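Local coordinates for ORC1-type DNA replication protein 2 (Aeropyrum pernix, PDB 1W5T) that binds DNA and takes part in regulating DNA replication in an archaeon, with an N-terminal AAA+ ATPase domain and a C-terminal winged-helix domain, at residues Leu311-Leu314 against Arg315-Glu319; Glu326-Asn329 against Ala330-Arg334; Lys360-Ser364 against Leu365-Asp369; Phe384-Ala387 against Pro388-Ala392; Ile396-Val399 against Asp400-Gln404. One frame throughout, in Å; residues are numbered along the deposited sequence.

Interaction 1. Residues Leu311-Leu314 against Arg315-Glu319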
loop_
_atom_site.group_PDB
_atom_site.type_symbol
_atom_site.label_atom_id
_atom_site.label_comp_id
_atom_site.label_asym_id
_atom_site.label_seq_id
_atom_site.Cartn_x
_atom_site.Cartn_y
_atom_site.Cartn_z
ATOM N N LEU A 311 -13.823 -18.543 -7.461
ATOM C CA LEU A 311 -13.591 -17.956 -8.769
ATOM C C LEU A 311 -14.857 -18.014 -9.648
ATOM O O LEU A 311 -15.167 -17.070 -10.378
ATOM C CB LEU A 311 -12.426 -18.699 -9.437
ATOM C CG LEU A 311 -10.962 -18.235 -9.484
ATOM C CD1 LEU A 311 -10.649 -17.088 -8.567
ATOM C CD2 LEU A 311 -9.981 -19.402 -9.243
ATOM N N ILE A 312 -15.582 -19.132 -9.580
ATOM C CA ILE A 312 -16.869 -19.250 -10.260
ATOM C C ILE A 312 -17.910 -18.203 -9.770
ATOM O O ILE A 312 -18.632 -17.611 -10.560
ATOM C CB ILE A 312 -17.427 -20.716 -10.180
ATOM C CG1 ILE A 312 -16.600 -21.644 -11.051
ATOM C CG2 ILE A 312 -18.847 -20.794 -10.687
ATOM C CD1 ILE A 312 -16.449 -23.011 -10.443
ATOM N N ILE A 313 -17.955 -17.987 -8.473
ATOM C CA ILE A 313 -18.863 -17.028 -7.857
ATOM C C ILE A 313 -18.471 -15.589 -8.174
ATOM O O ILE A 313 -19.346 -14.748 -8.529
ATOM C CB ILE A 313 -18.938 -17.259 -6.342
ATOM C CG1 ILE A 313 -19.395 -18.709 -6.071
ATOM C CG2 ILE A 313 -19.876 -16.229 -5.718
ATOM C CD1 ILE A 313 -19.103 -19.238 -4.610
ATOM N N LEU A 314 -17.173 -15.312 -8.082
ATOM C CA LEU A 314 -16.651 -14.019 -8.513
ATOM C C LEU A 314 -17.044 -13.693 -9.968
ATOM O O LEU A 314 -17.516 -12.597 -10.276
ATOM C CB LEU A 314 -15.132 -13.927 -8.313
ATOM C CG LEU A 314 -14.492 -12.558 -8.591
ATOM C CD1 LEU A 314 -15.209 -11.473 -7.796
ATOM C CD2 LEU A 314 -12.980 -12.535 -8.235
ATOM N N ARG A 315 -16.842 -14.662 -10.846
ATOM C CA ARG A 315 -17.205 -14.518 -12.245
ATOM C C ARG A 315 -18.682 -14.159 -12.420
ATOM O O ARG A 315 -19.023 -13.249 -13.166
ATOM C CB ARG A 315 -16.880 -15.798 -13.021
ATOM C CG ARG A 315 -16.801 -15.554 -14.513
ATOM C CD ARG A 315 -17.530 -16.555 -15.343
ATOM N NE ARG A 315 -16.996 -16.605 -16.705
ATOM C CZ ARG A 315 -17.618 -16.110 -17.779
ATOM N NH1 ARG A 315 -17.056 -16.217 -18.971
ATOM N NH2 ARG A 315 -18.806 -15.512 -17.675
ATOM N N LEU A 316 -19.542 -14.856 -11.693
ATOM C CA LEU A 316 -20.964 -14.668 -11.850
ATOM C C LEU A 316 -21.397 -13.286 -11.371
ATOM O O LEU A 316 -22.201 -12.616 -12.018
ATOM C CB LEU A 316 -21.730 -15.767 -11.118
ATOM C CG LEU A 316 -21.716 -17.180 -11.697
ATOM C CD1 LEU A 316 -22.108 -18.126 -10.599
ATOM C CD2 LEU A 316 -22.641 -17.343 -12.927
ATOM N N ILE A 317 -20.838 -12.860 -10.232
ATOM C CA ILE A 317 -21.084 -11.532 -9.696
ATOM C C ILE A 317 -20.585 -10.492 -10.694
ATOM O O ILE A 317 -21.251 -9.504 -10.928
ATOM C CB ILE A 317 -20.426 -11.390 -8.330
ATOM C CG1 ILE A 317 -21.185 -12.236 -7.302
ATOM C CG2 ILE A 317 -20.325 -9.923 -7.910
ATOM C CD1 ILE A 317 -20.739 -12.097 -5.828
ATOM N N ALA A 318 -19.432 -10.733 -11.300
ATOM C CA ALA A 318 -18.902 -9.833 -12.348
ATOM C C ALA A 318 -19.810 -9.733 -13.569
ATOM O O ALA A 318 -20.147 -8.643 -13.971
ATOM C CB ALA A 318 -17.504 -10.230 -12.776
ATOM N N GLU A 319 -20.231 -10.849 -14.156
ATOM C CA GLU A 319 -21.144 -10.744 -15.306
ATOM C C GLU A 319 -22.502 -10.078 -15.032
ATOM O O GLU A 319 -23.044 -9.436 -15.900
ATOM C CB GLU A 319 -21.329 -12.080 -16.025
ATOM C CG GLU A 319 -22.015 -13.151 -15.223
ATOM C CD GLU A 319 -21.882 -14.518 -15.872
ATOM O OE1 GLU A 319 -22.895 -15.248 -15.950
ATOM O OE2 GLU A 319 -20.761 -14.873 -16.302
#
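I312 and L316 touch through their branches one turn apart: CG2 of I312 lies 4.2 Å from CD1 of L316. I313 and I317 repeat the pattern with I313 CG2 and I317 CD1. I317 CG1 is anti to its carbonyl carbon (chi1 -71°), which turns the chain back toward the preceding turn and sets CG1 3.3 Å from the carbonyl O of I313. These apolar contacts are modest, because most of the side chains turn outward to neighbouring elements: I313 and I317 meet helix 352-364, and L314 and A318 meet L386 of strand 382-386.

The backbone bonds are an unbroken i to i+4 series. The N-H of R315, L316, I317 and A318 reaches the O of L311, I312, I313 and L314 in turn; I317 N to I313 O is 2.9 Å and nearly straight at 169°, while the bond from L316 is more bent (149°).

The charged contact lies at the partly exposed flank. R315 NH2 meets OE2 of E319 in a salt bridge, with the carboxylate at the edge of the guanidinium and in its plane; the modelled 2.5 Å is very short, so its exact length is doubtful. NH1 of the same group pairs with D400 of helix 392-408.

The whole is a central, largely apolar helix of the winged-helix domain, packed against several other helices and the sheet.

Interaction 2. Residues Glu326-Asn329 against Ala330-Arg334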
loop_
_atom_site.group_PDB
_atom_site.type_symbol
_atom_site.label_atom_id
_atom_site.label_comp_id
_atom_site.label_asym_id
_atom_site.label_seq_id
_atom_site.Cartn_x
_atom_site.Cartn_y
_atom_site.Cartn_z
ATOM N N GLU A 326 -26.287 -4.047 -11.875
ATOM C CA GLU A 326 -25.425 -3.991 -10.693
ATOM C C GLU A 326 -26.263 -4.232 -9.415
ATOM O O GLU A 326 -27.261 -3.538 -9.172
ATOM C CB GLU A 326 -24.649 -2.655 -10.668
ATOM C CG GLU A 326 -24.266 -2.112 -9.296
ATOM C CD GLU A 326 -24.250 -0.590 -9.245
ATOM O OE1 GLU A 326 -25.295 0.021 -9.567
ATOM O OE2 GLU A 326 -23.196 -0.007 -8.880
ATOM N N TRP A 327 -25.849 -5.231 -8.634
ATOM C CA TRP A 327 -26.557 -5.762 -7.443
ATOM C C TRP A 327 -27.376 -6.987 -7.827
ATOM O O TRP A 327 -28.370 -6.845 -8.532
ATOM C CB TRP A 327 -27.466 -4.750 -6.712
ATOM C CG TRP A 327 -26.773 -3.624 -5.971
ATOM C CD1 TRP A 327 -26.879 -2.286 -6.238
ATOM C CD2 TRP A 327 -25.895 -3.729 -4.840
ATOM N NE1 TRP A 327 -26.110 -1.558 -5.361
ATOM C CE2 TRP A 327 -25.495 -2.413 -4.491
ATOM C CE3 TRP A 327 -25.388 -4.802 -4.089
ATOM C CZ2 TRP A 327 -24.615 -2.145 -3.429
ATOM C CZ3 TRP A 327 -24.518 -4.532 -3.027
ATOM C CH2 TRP A 327 -24.142 -3.213 -2.709
ATOM N N ILE A 328 -26.943 -8.172 -7.375
ATOM C CA ILE A 328 -27.647 -9.448 -7.581
ATOM C C ILE A 328 -28.000 -10.099 -6.238
ATOM O O ILE A 328 -27.181 -10.149 -5.324
ATOM C CB ILE A 328 -26.847 -10.441 -8.501
ATOM C CG1 ILE A 328 -27.666 -11.719 -8.776
ATOM C CG2 ILE A 328 -25.467 -10.778 -7.919
ATOM C CD1 ILE A 328 -26.992 -12.739 -9.672
ATOM N N ASN A 329 -29.221 -10.595 -6.111
ATOM C CA ASN A 329 -29.659 -11.088 -4.818
ATOM C C ASN A 329 -29.168 -12.478 -4.564
ATOM O O ASN A 329 -28.901 -13.224 -5.507
ATOM C CB ASN A 329 -31.177 -10.967 -4.619
ATOM C CG ASN A 329 -31.982 -11.665 -5.701
ATOM O OD1 ASN A 329 -32.335 -11.059 -6.733
ATOM N ND2 ASN A 329 -32.317 -12.930 -5.457
ATOM N N ALA A 330 -29.036 -12.799 -3.279
ATOM C CA ALA A 330 -28.509 -14.075 -2.814
ATOM C C ALA A 330 -29.140 -15.262 -3.521
ATOM O O ALA A 330 -28.430 -16.204 -3.931
ATOM C CB ALA A 330 -28.725 -14.201 -1.326
ATOM N N GLY A 331 -30.469 -15.208 -3.664
ATOM C CA GLY A 331 -31.241 -16.288 -4.245
ATOM C C GLY A 331 -30.833 -16.606 -5.652
ATOM O O GLY A 331 -30.460 -17.734 -5.937
ATOM N N LEU A 332 -30.925 -15.615 -6.532
ATOM C CA LEU A 332 -30.476 -15.725 -7.924
ATOM C C LEU A 332 -28.984 -16.136 -8.037
ATOM O O LEU A 332 -28.625 -16.976 -8.879
ATOM C CB LEU A 332 -30.696 -14.391 -8.651
ATOM C CG LEU A 332 -31.291 -14.211 -10.065
ATOM C CD1 LEU A 332 -30.653 -13.041 -10.795
ATOM C CD2 LEU A 332 -31.295 -15.452 -10.956
ATOM N N LEU A 333 -28.119 -15.543 -7.215
ATOM C CA LEU A 333 -26.707 -15.883 -7.261
ATOM C C LEU A 333 -26.504 -17.390 -7.092
ATOM O O LEU A 333 -25.868 -18.028 -7.942
ATOM C CB LEU A 333 -25.911 -15.053 -6.245
ATOM C CG LEU A 333 -24.376 -15.109 -6.276
ATOM C CD1 LEU A 333 -23.784 -14.922 -7.695
ATOM C CD2 LEU A 333 -23.778 -14.110 -5.323
ATOM N N ARG A 334 -27.081 -17.938 -6.016
ATOM C CA ARG A 334 -27.070 -19.364 -5.722
ATOM C C ARG A 334 -27.575 -20.178 -6.919
ATOM O O ARG A 334 -26.936 -21.168 -7.329
ATOM C CB ARG A 334 -27.914 -19.660 -4.470
ATOM C CG ARG A 334 -27.837 -21.103 -3.938
ATOM C CD ARG A 334 -26.409 -21.689 -3.808
ATOM N NE ARG A 334 -26.426 -23.156 -3.794
ATOM C CZ ARG A 334 -25.428 -23.940 -3.383
ATOM N NH1 ARG A 334 -25.540 -25.255 -3.421
ATOM N NH2 ARG A 334 -24.303 -23.422 -2.949
#
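I328 CG1 stands anti to the backbone N (chi1 -176°) and the next torsion is also extended, which sends CD1 straight out over the first turn of the following helix. There CG1 comes 3.8 Å from CD1 of L332, the two side chains crossing at about a right angle, and CD1 lies 4.3 Å from CB of L333. N329, which occupies the N-cap position, has CG between the backbone N and the carbonyl carbon (chi1 56°). In the winged-helix fold this is the junction where strand 328-329, the short first strand of the three-stranded antiparallel sheet, passes without a linker into helix 330-345. The carbonyl O of N329 accepts the N-H of L333 at 3.0 Å and 168°, nearly along the C=O axis, the first i to i+4 bond across this junction. R334 N follows with a 3.0 Å bond to A330 O. I328 is hydrogen-bonded through its backbone to F384 of the neighbouring strand. L333 carries its branches inward onto L316 and I317 of helix 308-322 and L359 of helix 352-364.

Interaction 3. Residues Lys360-Ser364 against Leu365-Asp369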
loop_
_atom_site.group_PDB
_atom_site.type_symbol
_atom_site.label_atom_id
_atom_site.label_comp_id
_atom_site.label_asym_id
_atom_site.label_seq_id
_atom_site.Cartn_x
_atom_site.Cartn_y
_atom_site.Cartn_z
ATOM N N LYS A 360 -18.420 -14.736 1.819
ATOM C CA LYS A 360 -17.766 -13.965 2.871
ATOM C C LYS A 360 -16.332 -13.598 2.519
ATOM O O LYS A 360 -15.971 -12.438 2.552
ATOM C CB LYS A 360 -17.780 -14.706 4.203
ATOM C CG LYS A 360 -17.946 -13.731 5.356
ATOM C CD LYS A 360 -19.344 -13.048 5.357
ATOM C CE LYS A 360 -19.740 -12.596 6.799
ATOM N NZ LYS A 360 -18.591 -12.838 7.753
ATOM N N HIS A 361 -15.539 -14.597 2.153
ATOM C CA HIS A 361 -14.149 -14.381 1.820
ATOM C C HIS A 361 -13.953 -13.384 0.683
ATOM O O HIS A 361 -13.072 -12.530 0.766
ATOM C CB HIS A 361 -13.465 -15.686 1.495
ATOM C CG HIS A 361 -11.991 -15.558 1.425
ATOM N ND1 HIS A 361 -11.261 -15.973 0.330
ATOM C CD2 HIS A 361 -11.107 -15.005 2.289
ATOM C CE1 HIS A 361 -9.985 -15.693 0.532
ATOM N NE2 HIS A 361 -9.864 -15.116 1.717
ATOM N N LEU A 362 -14.771 -13.500 -0.371
ATOM C CA LEU A 362 -14.748 -12.569 -1.494
ATOM C C LEU A 362 -15.002 -11.179 -0.971
ATOM O O LEU A 362 -14.346 -10.241 -1.398
ATOM C CB LEU A 362 -15.798 -12.894 -2.594
ATOM C CG LEU A 362 -15.539 -14.131 -3.494
ATOM C CD1 LEU A 362 -16.743 -14.570 -4.347
ATOM C CD2 LEU A 362 -14.266 -14.034 -4.353
ATOM N N THR A 363 -15.941 -11.055 -0.039
ATOM C CA THR A 363 -16.280 -9.767 0.519
ATOM C C THR A 363 -15.099 -9.169 1.293
ATOM O O THR A 363 -14.759 -7.996 1.123
ATOM C CB THR A 363 -17.534 -9.884 1.424
ATOM O OG1 THR A 363 -18.691 -9.954 0.585
ATOM C CG2 THR A 363 -17.743 -8.609 2.228
ATOM N N SER A 364 -14.479 -9.989 2.126
ATOM C CA SER A 364 -13.372 -9.533 2.955
ATOM C C SER A 364 -12.147 -9.194 2.129
ATOM O O SER A 364 -11.270 -8.453 2.595
ATOM C CB SER A 364 -13.031 -10.558 4.021
ATOM O OG SER A 364 -12.389 -11.639 3.450
ATOM N N LEU A 365 -12.091 -9.702 0.896
ATOM C CA LEU A 365 -10.959 -9.400 0.021
ATOM C C LEU A 365 -11.244 -8.109 -0.717
ATOM O O LEU A 365 -10.434 -7.676 -1.536
ATOM C CB LEU A 365 -10.650 -10.517 -0.986
ATOM C CG LEU A 365 -9.897 -11.790 -0.554
ATOM C CD1 LEU A 365 -10.031 -12.903 -1.617
ATOM C CD2 LEU A 365 -8.411 -11.550 -0.228
ATOM N N GLY A 366 -12.406 -7.524 -0.422
ATOM C CA GLY A 366 -12.853 -6.301 -1.051
ATOM C C GLY A 366 -13.246 -6.431 -2.503
ATOM O O GLY A 366 -13.401 -5.427 -3.194
ATOM N N LEU A 367 -13.385 -7.657 -2.981
ATOM C CA LEU A 367 -13.699 -7.893 -4.392
ATOM C C LEU A 367 -15.179 -7.658 -4.684
ATOM O O LEU A 367 -15.547 -7.307 -5.796
ATOM C CB LEU A 367 -13.316 -9.310 -4.831
ATOM C CG LEU A 367 -11.823 -9.570 -4.949
ATOM C CD1 LEU A 367 -11.543 -11.053 -5.145
ATOM C CD2 LEU A 367 -11.244 -8.718 -6.089
ATOM N N VAL A 368 -16.015 -7.879 -3.673
ATOM C CA VAL A 368 -17.446 -7.773 -3.832
ATOM C C VAL A 368 -18.015 -7.027 -2.643
ATOM O O VAL A 368 -17.584 -7.243 -1.513
ATOM C CB VAL A 368 -18.134 -9.185 -4.081
ATOM C CG1 VAL A 368 -17.211 -10.159 -4.755
ATOM C CG2 VAL A 368 -18.701 -9.810 -2.829
ATOM N N ASP A 369 -18.951 -6.113 -2.883
ATOM C CA ASP A 369 -19.702 -5.544 -1.747
ATOM C C ASP A 369 -20.988 -6.341 -1.504
ATOM O O ASP A 369 -21.629 -6.848 -2.436
ATOM C CB ASP A 369 -20.016 -4.040 -1.876
ATOM C CG ASP A 369 -18.902 -3.242 -2.545
ATOM O OD1 ASP A 369 -17.793 -3.123 -1.979
ATOM O OD2 ASP A 369 -19.071 -2.662 -3.631
#
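Helix 352-364 ends in a Schellman motif at G366, whose positive phi (70°) turns the chain back so that L367 N bonds to L362 O at 3.2 Å and G366 N, well above the carbonyl plane, to T363 O at 2.9 Å. Among the side chains, L365 lays CD1 over one face of the H361 ring, a CH-pi contact 3.9 Å from the ring centroid. H361 has CG anti to the backbone N (chi1 -168°), turning the imidazole toward the helix end, where ND1 bonds to E310. L362 packs against the returning chain, with CB 3.8 Å from V368 CG1 and CD2 4.1 Å from L367 CD1. T363 OG1 approaches V368 CG2 to 3.4 Å, the two side chains crossing at about a right angle. S364 OG donates to the carbonyl O of H361 at 2.9 Å, and L365 N adds weak bonds to the O atoms of H361 and L362. The carbonyls of H361, L362 and T363, in the last turn, where a helix end normally leaves such groups without amide partners, are thus met by N-H groups of the turn, some weakly, and by a serine hydroxyl, while leucine and valine cover the inner side.

Interaction 4. Residues Phe384-Ala387 against Pro388-Ala392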
loop_
_atom_site.group_PDB
_atom_site.type_symbol
_atom_site.label_atom_id
_atom_site.label_comp_id
_atom_site.label_asym_id
_atom_site.label_seq_id
_atom_site.Cartn_x
_atom_site.Cartn_y
_atom_site.Cartn_z
ATOM N N PHE A 384 -25.329 -8.387 -3.688
ATOM C CA PHE A 384 -23.896 -8.469 -3.923
ATOM C C PHE A 384 -23.577 -7.770 -5.201
ATOM O O PHE A 384 -24.373 -7.834 -6.149
ATOM C CB PHE A 384 -23.453 -9.912 -4.070
ATOM C CG PHE A 384 -23.597 -10.735 -2.835
ATOM C CD1 PHE A 384 -24.662 -11.630 -2.693
ATOM C CD2 PHE A 384 -22.653 -10.665 -1.834
ATOM C CE1 PHE A 384 -24.797 -12.412 -1.544
ATOM C CE2 PHE A 384 -22.770 -11.448 -0.676
ATOM C CZ PHE A 384 -23.845 -12.324 -0.541
ATOM N N ARG A 385 -22.431 -7.105 -5.254
ATOM C CA ARG A 385 -21.945 -6.510 -6.500
ATOM C C ARG A 385 -20.416 -6.631 -6.634
ATOM O O ARG A 385 -19.700 -6.769 -5.659
ATOM C CB ARG A 385 -22.407 -5.049 -6.603
ATOM C CG ARG A 385 -21.361 -3.979 -6.172
ATOM C CD ARG A 385 -21.843 -2.538 -6.190
ATOM N NE ARG A 385 -21.445 -1.821 -4.978
ATOM C CZ ARG A 385 -21.736 -0.541 -4.714
ATOM N NH1 ARG A 385 -22.424 0.198 -5.580
ATOM N NH2 ARG A 385 -21.341 -0.002 -3.570
ATOM N N LEU A 386 -19.910 -6.606 -7.846
ATOM C CA LEU A 386 -18.486 -6.394 -8.024
ATOM C C LEU A 386 -18.127 -5.021 -7.484
ATOM O O LEU A 386 -18.898 -4.064 -7.631
ATOM C CB LEU A 386 -18.098 -6.492 -9.495
ATOM C CG LEU A 386 -16.628 -6.870 -9.656
ATOM C CD1 LEU A 386 -16.469 -8.318 -9.138
ATOM C CD2 LEU A 386 -16.216 -6.739 -11.088
ATOM N N ALA A 387 -16.973 -4.922 -6.840
ATOM C CA ALA A 387 -16.414 -3.623 -6.447
ATOM C C ALA A 387 -16.413 -2.710 -7.678
ATOM O O ALA A 387 -15.857 -3.063 -8.708
ATOM C CB ALA A 387 -15.008 -3.808 -5.909
ATOM N N PRO A 388 -17.099 -1.582 -7.606
ATOM C CA PRO A 388 -17.259 -0.708 -8.794
ATOM C C PRO A 388 -15.944 -0.339 -9.532
ATOM O O PRO A 388 -15.968 -0.140 -10.754
ATOM C CB PRO A 388 -17.966 0.529 -8.232
ATOM C CG PRO A 388 -18.744 -0.027 -7.041
ATOM C CD PRO A 388 -17.802 -1.071 -6.414
ATOM N N HIS A 389 -14.821 -0.316 -8.817
ATOM C CA HIS A 389 -13.548 0.096 -9.395
ATOM C C HIS A 389 -12.877 -0.987 -10.252
ATOM O O HIS A 389 -11.958 -0.699 -11.042
ATOM C CB HIS A 389 -12.599 0.569 -8.290
ATOM C CG HIS A 389 -12.081 -0.533 -7.430
ATOM N ND1 HIS A 389 -12.877 -1.222 -6.544
ATOM C CD2 HIS A 389 -10.845 -1.076 -7.327
ATOM C CE1 HIS A 389 -12.157 -2.142 -5.932
ATOM N NE2 HIS A 389 -10.918 -2.073 -6.385
ATOM N N LEU A 390 -13.353 -2.219 -10.101
ATOM C CA LEU A 390 -12.837 -3.376 -10.836
ATOM C C LEU A 390 -13.340 -3.401 -12.249
ATOM O O LEU A 390 -14.543 -3.307 -12.465
ATOM C CB LEU A 390 -13.292 -4.679 -10.172
ATOM C CG LEU A 390 -12.862 -4.822 -8.720
ATOM C CD1 LEU A 390 -13.233 -6.208 -8.157
ATOM C CD2 LEU A 390 -11.363 -4.518 -8.675
ATOM N N PRO A 391 -12.442 -3.545 -13.214
ATOM C CA PRO A 391 -12.854 -3.675 -14.622
ATOM C C PRO A 391 -13.461 -5.063 -14.870
ATOM O O PRO A 391 -12.752 -6.080 -14.826
ATOM C CB PRO A 391 -11.545 -3.472 -15.402
ATOM C CG PRO A 391 -10.444 -3.790 -14.451
ATOM C CD PRO A 391 -10.978 -3.598 -13.042
ATOM N N ALA A 392 -14.764 -5.102 -15.109
ATOM C CA ALA A 392 -15.491 -6.369 -15.076
ATOM C C ALA A 392 -15.118 -7.367 -16.167
ATOM O O ALA A 392 -15.051 -8.567 -15.894
ATOM C CB ALA A 392 -16.984 -6.147 -15.039
#
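L386 CD2 presses on CB of L390 at 3.7 Å, the two leucines crossing at about a right angle, and reaches A392 CB. A387 CB lies 3.7 Å from L390 CG, and CE1 of the H389 ring approaches it obliquely. Around this centre the chain makes a type I beta turn: L390 N bonds to A387 O at 3.0 Å, with the donor above the carbonyl plane. At the polar edge, CG of P388 sits 3.7 Å above one face of the R385 guanidinium, offset toward its rim; NE of that group is held in a salt bridge by D369 of the adjacent strand. Were R385 an alanine, D369 would probably lose this countercharge and P388 the guanidinium face it packs on. This turn ends the last strand of the winged-helix sheet and leads into helix 392-408; H389 touches R60 in the probable P-loop (Walker A) segment, its side chain about 11 Å from the bound nucleotide, consistent with a meeting place of the winged-helix and AAA+ ATPase domains.

Interaction 5. Residues Ile396-Val399 against Asp400-Gln404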
loop_
_atom_site.group_PDB
_atom_site.type_symbol
_atom_site.label_atom_id
_atom_site.label_comp_id
_atom_site.label_asym_id
_atom_site.label_seq_id
_atom_site.Cartn_x
_atom_site.Cartn_y
_atom_site.Cartn_z
ATOM N N ILE A 396 -13.369 -11.059 -15.598
ATOM C CA ILE A 396 -13.967 -12.265 -16.212
ATOM C C ILE A 396 -12.911 -13.044 -17.018
ATOM O O ILE A 396 -12.721 -14.233 -16.814
ATOM C CB ILE A 396 -15.183 -11.915 -17.116
ATOM C CG1 ILE A 396 -16.408 -11.576 -16.282
ATOM C CG2 ILE A 396 -15.545 -13.066 -18.063
ATOM C CD1 ILE A 396 -17.375 -10.666 -16.979
ATOM N N GLU A 397 -12.223 -12.357 -17.916
ATOM C CA GLU A 397 -11.135 -12.943 -18.677
ATOM C C GLU A 397 -10.137 -13.651 -17.751
ATOM O O GLU A 397 -9.975 -14.866 -17.845
ATOM C CB GLU A 397 -10.412 -11.841 -19.457
ATOM C CG GLU A 397 -10.871 -11.649 -20.893
ATOM C CD GLU A 397 -9.701 -11.371 -21.846
ATOM O OE1 GLU A 397 -9.560 -10.200 -22.304
ATOM O OE2 GLU A 397 -8.915 -12.320 -22.129
ATOM N N VAL A 398 -9.490 -12.894 -16.854
ATOM C CA VAL A 398 -8.449 -13.416 -15.952
ATOM C C VAL A 398 -8.957 -14.635 -15.194
ATOM O O VAL A 398 -8.317 -15.700 -15.157
ATOM C CB VAL A 398 -7.967 -12.336 -14.935
ATOM C CG1 VAL A 398 -6.913 -12.885 -13.990
ATOM C CG2 VAL A 398 -7.397 -11.125 -15.639
ATOM N N VAL A 399 -10.144 -14.480 -14.629
ATOM C CA VAL A 399 -10.753 -15.500 -13.802
ATOM C C VAL A 399 -10.970 -16.798 -14.570
ATOM O O VAL A 399 -10.638 -17.883 -14.058
ATOM C CB VAL A 399 -12.036 -14.950 -13.113
ATOM C CG1 VAL A 399 -12.797 -16.026 -12.368
ATOM C CG2 VAL A 399 -11.629 -13.830 -12.156
ATOM N N ASP A 400 -11.486 -16.696 -15.799
ATOM C CA ASP A 400 -11.727 -17.911 -16.594
ATOM C C ASP A 400 -10.464 -18.762 -16.769
ATOM O O ASP A 400 -10.520 -19.981 -16.537
ATOM C CB ASP A 400 -12.336 -17.620 -17.965
ATOM C CG ASP A 400 -13.801 -17.253 -17.885
ATOM O OD1 ASP A 400 -14.513 -17.798 -17.012
ATOM O OD2 ASP A 400 -14.324 -16.420 -18.658
ATOM N N ASN A 401 -9.352 -18.119 -17.158
ATOM C CA ASN A 401 -8.069 -18.799 -17.376
ATOM C C ASN A 401 -7.542 -19.465 -16.093
ATOM O O ASN A 401 -6.917 -20.510 -16.135
ATOM C CB ASN A 401 -7.006 -17.877 -18.028
ATOM C CG ASN A 401 -7.460 -17.283 -19.413
ATOM O OD1 ASN A 401 -8.368 -17.810 -20.082
ATOM N ND2 ASN A 401 -6.820 -16.169 -19.824
ATOM N N ILE A 402 -7.840 -18.877 -14.950
ATOM C CA ILE A 402 -7.348 -19.394 -13.690
ATOM C C ILE A 402 -8.168 -20.617 -13.324
ATOM O O ILE A 402 -7.626 -21.608 -12.808
ATOM C CB ILE A 402 -7.372 -18.298 -12.609
ATOM C CG1 ILE A 402 -6.414 -17.169 -13.020
ATOM C CG2 ILE A 402 -6.975 -18.859 -11.284
ATOM C CD1 ILE A 402 -6.370 -15.949 -12.088
ATOM N N ILE A 403 -9.450 -20.588 -13.644
ATOM C CA ILE A 403 -10.264 -21.756 -13.385
ATOM C C ILE A 403 -9.776 -22.909 -14.268
ATOM O O ILE A 403 -9.583 -24.027 -13.780
ATOM C CB ILE A 403 -11.776 -21.502 -13.586
ATOM C CG1 ILE A 403 -12.306 -20.481 -12.575
ATOM C CG2 ILE A 403 -12.539 -22.805 -13.442
ATOM C CD1 ILE A 403 -13.532 -19.707 -13.097
ATOM N N GLN A 404 -9.568 -22.631 -15.549
ATOM C CA GLN A 404 -9.042 -23.636 -16.479
ATOM C C GLN A 404 -7.729 -24.254 -15.928
ATOM O O GLN A 404 -7.619 -25.473 -15.829
ATOM C CB GLN A 404 -8.780 -23.033 -17.873
ATOM C CG GLN A 404 -10.013 -22.742 -18.764
ATOM C CD GLN A 404 -9.602 -22.002 -20.061
ATOM O OE1 GLN A 404 -9.309 -22.640 -21.083
ATOM N NE2 GLN A 404 -9.556 -20.666 -20.007
#
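V398 and I402 lie side by side pointing the same way, with V398 CG1 3.6 Å from I402 CD1. V399 and I403 meet more obliquely, CG1 to CD1 at 3.8 Å. I402 CG1 is anti to its carbonyl carbon (chi1 -63°), bringing it within 3.2 Å of the V398 carbonyl O. On another flank I396 and D400 run alongside each other: CG2 of I396 touches OD2 of D400 at 3.6 Å.

The next layer is the helix backbone that spaces these pairs. D400 N bonds to I396 O at 2.9 Å and 162°, and I403 N to V399 O at 3.0 Å; N401 N to E397 O is longer and weak. Beyond it, L303 of helix 300-304 covers V398, V399 and I402, while L311 of helix 308-322 meets I402 and I403.

D400 is positioned chiefly by R315 of helix 308-322, whose NH1 pairs with OD2, and OD1 has a weak bond to Y345 OH. A leucine in place of D400 would probably leave R315 with E319 alone of these two carboxylates and remove the weak partner of Y345 OH. OD2 also lies 3.3 Å from the I396 carbonyl O, two acceptors whose mutual repulsion the arginine's positive charge probably offsets. This part of helix 392-408 pairs an aliphatic face with an ionic tie to helix 308-322.

How the interactions relate
Each contact joins adjoining segments, so none closes a long loop; along the chain the five follow in series, with no nesting or crossing. Interaction 1 is a turn of helix 308-322, which touches all the other four. Interaction 2 starts helix 330-345, and its W327 packs on R385 of interaction 4. Interaction 3 ends helix 352-364 and turns it into strand 368-372; L367 packs on L314 of interaction 1. Interaction 4 ends strand 382-386, which lies between the other two strands; L367 O and A387 N form a probable hydrogen bond to interaction 3. Interaction 5, on the closing helix, returns to interaction 1 through the R315-D400 salt bridge; it has no contact with interactions 2 and 3, and is linked to interaction 4 only along the chain.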